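Local coordinates for possible sortase-like protein (Corynebacterium diphtheriae, PDB 5UUS), which is a sortase-family protein, probably a cysteine transpeptidase or hydrolase that acts on proteins at the bacterial cell surface, at residues 146-149 with 153-156; 213-216 with 222-225. All blocks are in the same frame, centred on the assembly; numbering follows the deposited sequence.

Interaction 1: 146-149 with 153-156. With EDO (1,2-ethanediol), chain G.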
ATOM      1  N   ALA A 146      -5.889  16.533   2.200  1.00 44.45           N
ATOM      2  CA  ALA A 146      -4.976  17.414   1.477  1.00 44.42           C
ATOM      3  C   ALA A 146      -4.268  18.373   2.427  1.00 47.24           C
ATOM      4  O   ALA A 146      -3.073  18.674   2.240  1.00 49.87           O
ATOM      5  CB  ALA A 146      -5.716  18.180   0.406  1.00 40.26           C
ATOM      6  N   GLU A 147      -4.986  18.858   3.443  1.00 46.43           N
ATOM      7  CA  GLU A 147      -4.371  19.779   4.399  1.00 45.86           C
ATOM      8  C   GLU A 147      -3.347  19.069   5.243  1.00 48.55           C
ATOM      9  O   GLU A 147      -2.255  19.599   5.449  1.00 51.11           O
ATOM     10  CB  GLU A 147      -5.405  20.441   5.301  1.00 50.32           C
ATOM     11  CG  GLU A 147      -6.260  21.444   4.560  1.00 70.70           C
ATOM     12  CD  GLU A 147      -7.241  22.169   5.470  1.00 89.68           C
ATOM     13  OE1 GLU A 147      -6.955  22.285   6.687  1.00 98.01           O
ATOM     14  OE2 GLU A 147      -8.298  22.620   4.966  1.00 90.52           O
ATOM     15  N   ARG A 148      -3.692  17.879   5.730  1.00 41.06           N
ATOM     16  CA  ARG A 148      -2.736  17.070   6.493  1.00 45.68           C
ATOM     17  C   ARG A 148      -1.478  16.717   5.687  1.00 41.16           C
ATOM     18  O   ARG A 148      -0.372  16.727   6.212  1.00 40.96           O
ATOM     19  CB  ARG A 148      -3.398  15.783   6.979  1.00 39.17           C
ATOM     20  CG  ARG A 148      -4.648  15.989   7.794  1.00 45.68           C
ATOM     21  CD  ARG A 148      -5.061  14.650   8.411  1.00 46.29           C
ATOM     22  NE  ARG A 148      -4.200  14.339   9.550  1.00 44.60           N
ATOM     23  CZ  ARG A 148      -4.246  13.217  10.265  1.00 48.14           C
ATOM     24  NH1 ARG A 148      -3.442  13.075  11.301  1.00 48.42           N
ATOM     25  NH2 ARG A 148      -5.086  12.239   9.946  1.00 45.69           N
ATOM     26  N   ILE A 149      -1.662  16.405   4.408  1.00 42.61           N
ATOM     27  CA  ILE A 149      -0.546  16.111   3.506  1.00 43.28           C
ATOM     28  C   ILE A 149       0.326  17.336   3.270  1.00 49.67           C
ATOM     29  O   ILE A 149       1.555  17.229   3.145  1.00 48.12           O
ATOM     30  CB  ILE A 149      -1.061  15.567   2.147  1.00 49.85           C
ATOM     31  CG1 ILE A 149      -1.626  14.138   2.332  1.00 41.37           C
ATOM     32  CG2 ILE A 149       0.037  15.628   1.065  1.00 48.16           C
ATOM     33  CD1 ILE A 149      -2.511  13.660   1.176  1.00 35.02           C
ATOM     34  N   ASP A 153       0.272  16.365   9.791  1.00 40.78           N
ATOM     35  CA  ASP A 153       1.075  15.226  10.219  1.00 44.25           C
ATOM     36  C   ASP A 153       1.764  14.478   9.069  1.00 42.15           C
ATOM     37  O   ASP A 153       2.696  13.717   9.289  1.00 42.40           O
ATOM     38  CB  ASP A 153       0.199  14.266  11.013  1.00 41.03           C
ATOM     39  CG  ASP A 153      -0.344  14.905  12.285  1.00 47.13           C
ATOM     40  OD1 ASP A 153       0.298  15.830  12.823  1.00 50.91           O
ATOM     41  OD2 ASP A 153      -1.410  14.488  12.750  1.00 52.14           O
ATOM     42  N   TYR A 154       1.284  14.684   7.855  1.00 36.67           N
ATOM     43  CA  TYR A 154       1.805  13.981   6.693  1.00 38.99           C
ATOM     44  C   TYR A 154       2.607  14.920   5.769  1.00 39.81           C
ATOM     45  O   TYR A 154       2.929  14.582   4.633  1.00 39.68           O
ATOM     46  CB  TYR A 154       0.625  13.292   5.970  1.00 39.20           C
ATOM     47  CG  TYR A 154       0.095  12.141   6.816  1.00 40.49           C
ATOM     48  CD1 TYR A 154      -0.843  12.363   7.822  1.00 40.77           C
ATOM     49  CD2 TYR A 154       0.597  10.843   6.664  1.00 42.78           C
ATOM     50  CE1 TYR A 154      -1.310  11.319   8.625  1.00 42.41           C
ATOM     51  CE2 TYR A 154       0.133   9.791   7.473  1.00 36.42           C
ATOM     52  CZ  TYR A 154      -0.815  10.046   8.446  1.00 40.70           C
ATOM     53  OH  TYR A 154      -1.261   9.021   9.257  1.00 40.24           O
ATOM     54  N   GLU A 155       2.937  16.106   6.269  1.00 38.83           N
ATOM     55  CA  GLU A 155       3.671  17.082   5.456  1.00 43.01           C
ATOM     56  C   GLU A 155       5.032  16.532   4.986  1.00 40.67           C
ATOM     57  O   GLU A 155       5.424  16.720   3.839  1.00 43.71           O
ATOM     58  CB  GLU A 155       3.868  18.385   6.236  1.00 41.04           C
ATOM     59  CG  GLU A 155       4.899  19.313   5.576  1.00 45.70           C
ATOM     60  CD  GLU A 155       4.952  20.694   6.235  1.00 52.13           C
ATOM     61  OE1 GLU A 155       4.245  20.913   7.255  1.00 45.82           O
ATOM     62  OE2 GLU A 155       5.696  21.557   5.712  1.00 58.86           O
ATOM     63  N   HIS A 156       5.724  15.810   5.858  1.00 39.27           N
ATOM     64  CA  HIS A 156       7.056  15.279   5.542  1.00 41.38           C
ATOM     65  C   HIS A 156       7.034  13.996   4.678  1.00 44.04           C
ATOM     66  O   HIS A 156       8.078  13.483   4.306  1.00 40.64           O
ATOM     67  CB  HIS A 156       7.798  14.989   6.844  1.00 41.96           C
ATOM     68  CG  HIS A 156       7.218  13.839   7.609  1.00 44.22           C
ATOM     69  ND1 HIS A 156       6.065  13.950   8.362  1.00 42.21           N
ATOM     70  CD2 HIS A 156       7.608  12.545   7.710  1.00 38.00           C
ATOM     71  CE1 HIS A 156       5.784  12.776   8.902  1.00 43.65           C
ATOM     72  NE2 HIS A 156       6.694  11.905   8.503  1.00 38.41           N
TER
HETATM   73  C1  EDO G 505      -3.263  17.184  13.268  1.00 77.08           C
HETATM   74  O1  EDO G 505      -2.619  18.440  13.550  1.00 76.57           O
HETATM   75  C2  EDO G 505      -3.727  17.109  11.806  1.00 68.13           C
HETATM   76  O2  EDO G 505      -2.676  16.655  10.931  1.00 59.31           O
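Arg148 and Asp153 both set CG beside the backbone N, anti to the carbonyl carbon (chi1 -56° for Arg148), and the Arg148 chain then bends at chi3 (77°), which brings its guanidinium to the carboxylate of Asp153. NH1 of Arg148 reaches OD2 of Asp153 at 2.9 Å, a salt bridge that lies in the guanidinium plane but meets the oxygen on its anti side, with the two planes steeply inclined. The adjoining edge is filled by a 1,2-ethanediol, probably from the crystallisation liquor: its O2 accepts from NE of Arg148 at 3.1 Å and from the backbone N of Asp153 at 3.2 Å. The Tyr154 ring stands edge-on over the centre of one guanidinium face, planes 88° apart, with CE1 3.9 Å from CZ of Arg148. The backbone also ties the loop to the last turns of the helix. Tyr154 N donates to Arg148 O at 3.1 Å, and Glu155 CA makes a CA-H...O contact of 3.1 Å to Ile149 O, which also accepts from Arg133. NH2 of Arg148 forms a salt bridge with Glu187 and a hydrogen bond to the carbonyl of Gly185. Carboxylates at two of its nitrogens fix the rotation of the guanidinium and balance its charge, and the arginine would in turn favour their ionised form, joining the helix end, the following loop and the segment before strand 188-193.

Interaction 2: 213-216 with 222-225; sequences EHFP and KPAA
Phe215 meets Pro223 through the far end of its ring: CZ touches CG of the proline at 3.9 Å, and CE2 lies 4.2 Å from the same carbon. This is the close part of the contact. Phe215 CG sits between the backbone N and the carbonyl carbon (chi1 57°), a crowded position that carries the ring off the strand toward the returning chain. The approach of Pro223 CG is oblique, whereas the N of Pro223 lies at the ring edge, in plane, 4.0 Å from CZ of Phe215. The main chain of Lys222 borders the same edge more distantly, its C atom 4.3 Å from CZ of Phe215. Segment 213-216 ends the long strand 204-216 of the sortase beta-barrel, paired antiparallel with 117-123 through backbone bonds of Phe215 with Trp118 and Glu213 with Val120, and 222-225 is part of the C-terminal tail that doubles back over these strands. Pro223 is buried, and also packs on Trp118, Val120 and Val111; Ala225, a little further on, packs on Ala109 and Val111. Toward the solvent the contact thins quickly. Lys222 directs its CB away from the strand and is exposed; its side chain makes no contact there. Glu213, partly exposed, turns its CB to the tail without touching it.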
ATOM      1  N   GLU A 213     -10.576   4.726   0.280  1.00 39.63           N
ATOM      2  CA  GLU A 213     -11.765   3.865   0.406  1.00 42.81           C
ATOM      3  C   GLU A 213     -11.457   2.591   1.168  1.00 41.54           C
ATOM      4  O   GLU A 213     -10.389   2.001   0.988  1.00 39.72           O
ATOM      5  CB  GLU A 213     -12.313   3.455  -0.952  1.00 46.62           C
ATOM      6  CG  GLU A 213     -12.890   4.516  -1.823  1.00 60.59           C
ATOM      7  CD  GLU A 213     -13.393   3.910  -3.137  1.00 69.55           C
ATOM      8  OE1 GLU A 213     -14.394   3.144  -3.112  1.00 60.61           O
ATOM      9  OE2 GLU A 213     -12.764   4.174  -4.188  1.00 78.72           O
ATOM     10  N   HIS A 214     -12.407   2.137   1.993  1.00 42.33           N
ATOM     11  CA  HIS A 214     -12.289   0.825   2.657  1.00 38.51           C
ATOM     12  C   HIS A 214     -13.677   0.321   3.044  1.00 44.14           C
ATOM     13  O   HIS A 214     -14.381   0.984   3.796  1.00 42.70           O
ATOM     14  CB  HIS A 214     -11.391   0.879   3.909  1.00 40.33           C
ATOM     15  CG  HIS A 214     -11.264  -0.443   4.619  1.00 45.93           C
ATOM     16  ND1 HIS A 214     -10.615  -1.527   4.067  1.00 50.47           N
ATOM     17  CD2 HIS A 214     -11.727  -0.857   5.828  1.00 44.61           C
ATOM     18  CE1 HIS A 214     -10.672  -2.548   4.905  1.00 46.17           C
ATOM     19  NE2 HIS A 214     -11.339  -2.172   5.977  1.00 45.95           N
ATOM     20  N   PHE A 215     -14.088  -0.821   2.495  1.00 41.23           N
ATOM     21  CA  PHE A 215     -15.453  -1.313   2.741  1.00 37.87           C
ATOM     22  C   PHE A 215     -15.495  -2.842   2.643  1.00 39.80           C
ATOM     23  O   PHE A 215     -14.603  -3.458   2.028  1.00 38.83           O
ATOM     24  CB  PHE A 215     -16.458  -0.656   1.769  1.00 40.10           C
ATOM     25  CG  PHE A 215     -16.139  -0.867   0.321  1.00 45.30           C
ATOM     26  CD1 PHE A 215     -16.604  -1.989  -0.353  1.00 48.32           C
ATOM     27  CD2 PHE A 215     -15.376   0.066  -0.371  1.00 46.70           C
ATOM     28  CE1 PHE A 215     -16.306  -2.183  -1.697  1.00 47.02           C
ATOM     29  CE2 PHE A 215     -15.064  -0.120  -1.714  1.00 47.29           C
ATOM     30  CZ  PHE A 215     -15.532  -1.247  -2.378  1.00 43.72           C
ATOM     31  N   PRO A 216     -16.515  -3.464   3.275  1.00 38.82           N
ATOM     32  CA  PRO A 216     -16.622  -4.928   3.329  1.00 40.89           C
ATOM     33  C   PRO A 216     -17.179  -5.536   2.045  1.00 37.31           C
ATOM     34  O   PRO A 216     -17.944  -4.896   1.346  1.00 41.19           O
ATOM     35  CB  PRO A 216     -17.585  -5.168   4.498  1.00 37.20           C
ATOM     36  CG  PRO A 216     -18.507  -3.957   4.439  1.00 37.14           C
ATOM     37  CD  PRO A 216     -17.574  -2.801   4.059  1.00 38.48           C
ATOM     38  N   LYS A 222     -17.175  -4.140  -6.298  1.00 68.35           N
ATOM     39  CA  LYS A 222     -15.729  -3.957  -6.211  1.00 58.25           C
ATOM     40  C   LYS A 222     -15.494  -2.482  -6.547  1.00 53.37           C
ATOM     41  O   LYS A 222     -16.359  -1.863  -7.154  1.00 52.39           O
ATOM     42  CB  LYS A 222     -14.986  -4.911  -7.156  1.00 61.56           C
ATOM     43  CG  LYS A 222     -15.547  -4.953  -8.575  1.00 73.61           C
ATOM     44  CD  LYS A 222     -14.684  -5.807  -9.512  1.00 81.21           C
ATOM     45  CE  LYS A 222     -14.786  -7.299  -9.196  1.00 84.70           C
ATOM     46  NZ  LYS A 222     -16.116  -7.880  -9.572  1.00 88.57           N
ATOM     47  N   PRO A 223     -14.353  -1.899  -6.125  1.00 46.34           N
ATOM     48  CA  PRO A 223     -14.147  -0.453  -6.311  1.00 46.71           C
ATOM     49  C   PRO A 223     -14.131  -0.015  -7.766  1.00 49.68           C
ATOM     50  O   PRO A 223     -13.564  -0.690  -8.623  1.00 51.58           O
ATOM     51  CB  PRO A 223     -12.762  -0.201  -5.703  1.00 49.30           C
ATOM     52  CG  PRO A 223     -12.522  -1.380  -4.807  1.00 52.06           C
ATOM     53  CD  PRO A 223     -13.202  -2.535  -5.470  1.00 47.62           C
ATOM     54  N   ALA A 224     -14.726   1.144  -8.015  1.00 50.98           N
ATOM     55  CA  ALA A 224     -14.704   1.769  -9.326  1.00 53.85           C
ATOM     56  C   ALA A 224     -13.277   2.030  -9.782  1.00 55.36           C
ATOM     57  O   ALA A 224     -13.014   2.159 -10.980  1.00 60.46           O
ATOM     58  CB  ALA A 224     -15.479   3.058  -9.295  1.00 55.06           C
ATOM     59  N   ALA A 225     -12.354   2.108  -8.829  1.00 51.56           N
ATOM     60  CA  ALA A 225     -10.977   2.444  -9.159  1.00 56.70           C
ATOM     61  C   ALA A 225     -10.366   1.399 -10.092  1.00 57.63           C
ATOM     62  O   ALA A 225      -9.461   1.705 -10.867  1.00 57.73           O
ATOM     63  CB  ALA A 225     -10.140   2.594  -7.892  1.00 53.76           C
TER

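Interactions 1 and 2 are both partly buried and lie away from the predicted catalytic residues; their centres are 23 Å apart and their nearest atoms about 12 Å apart, without touching. The same long strand, 204-216, serves both: Ile149 and Tyr154 of interaction 1 pack on its Met210, while Phe215 near its end makes interaction 2. Polar chemistry dominates the first, where a helix end meets its following loop at the periphery, with charged groups outside and apolar ones beneath. The second is van der Waals packing without hydrogen bonds between its segments, a thin seam of 135 Å² against 275 Å², in which the tail covers the strands.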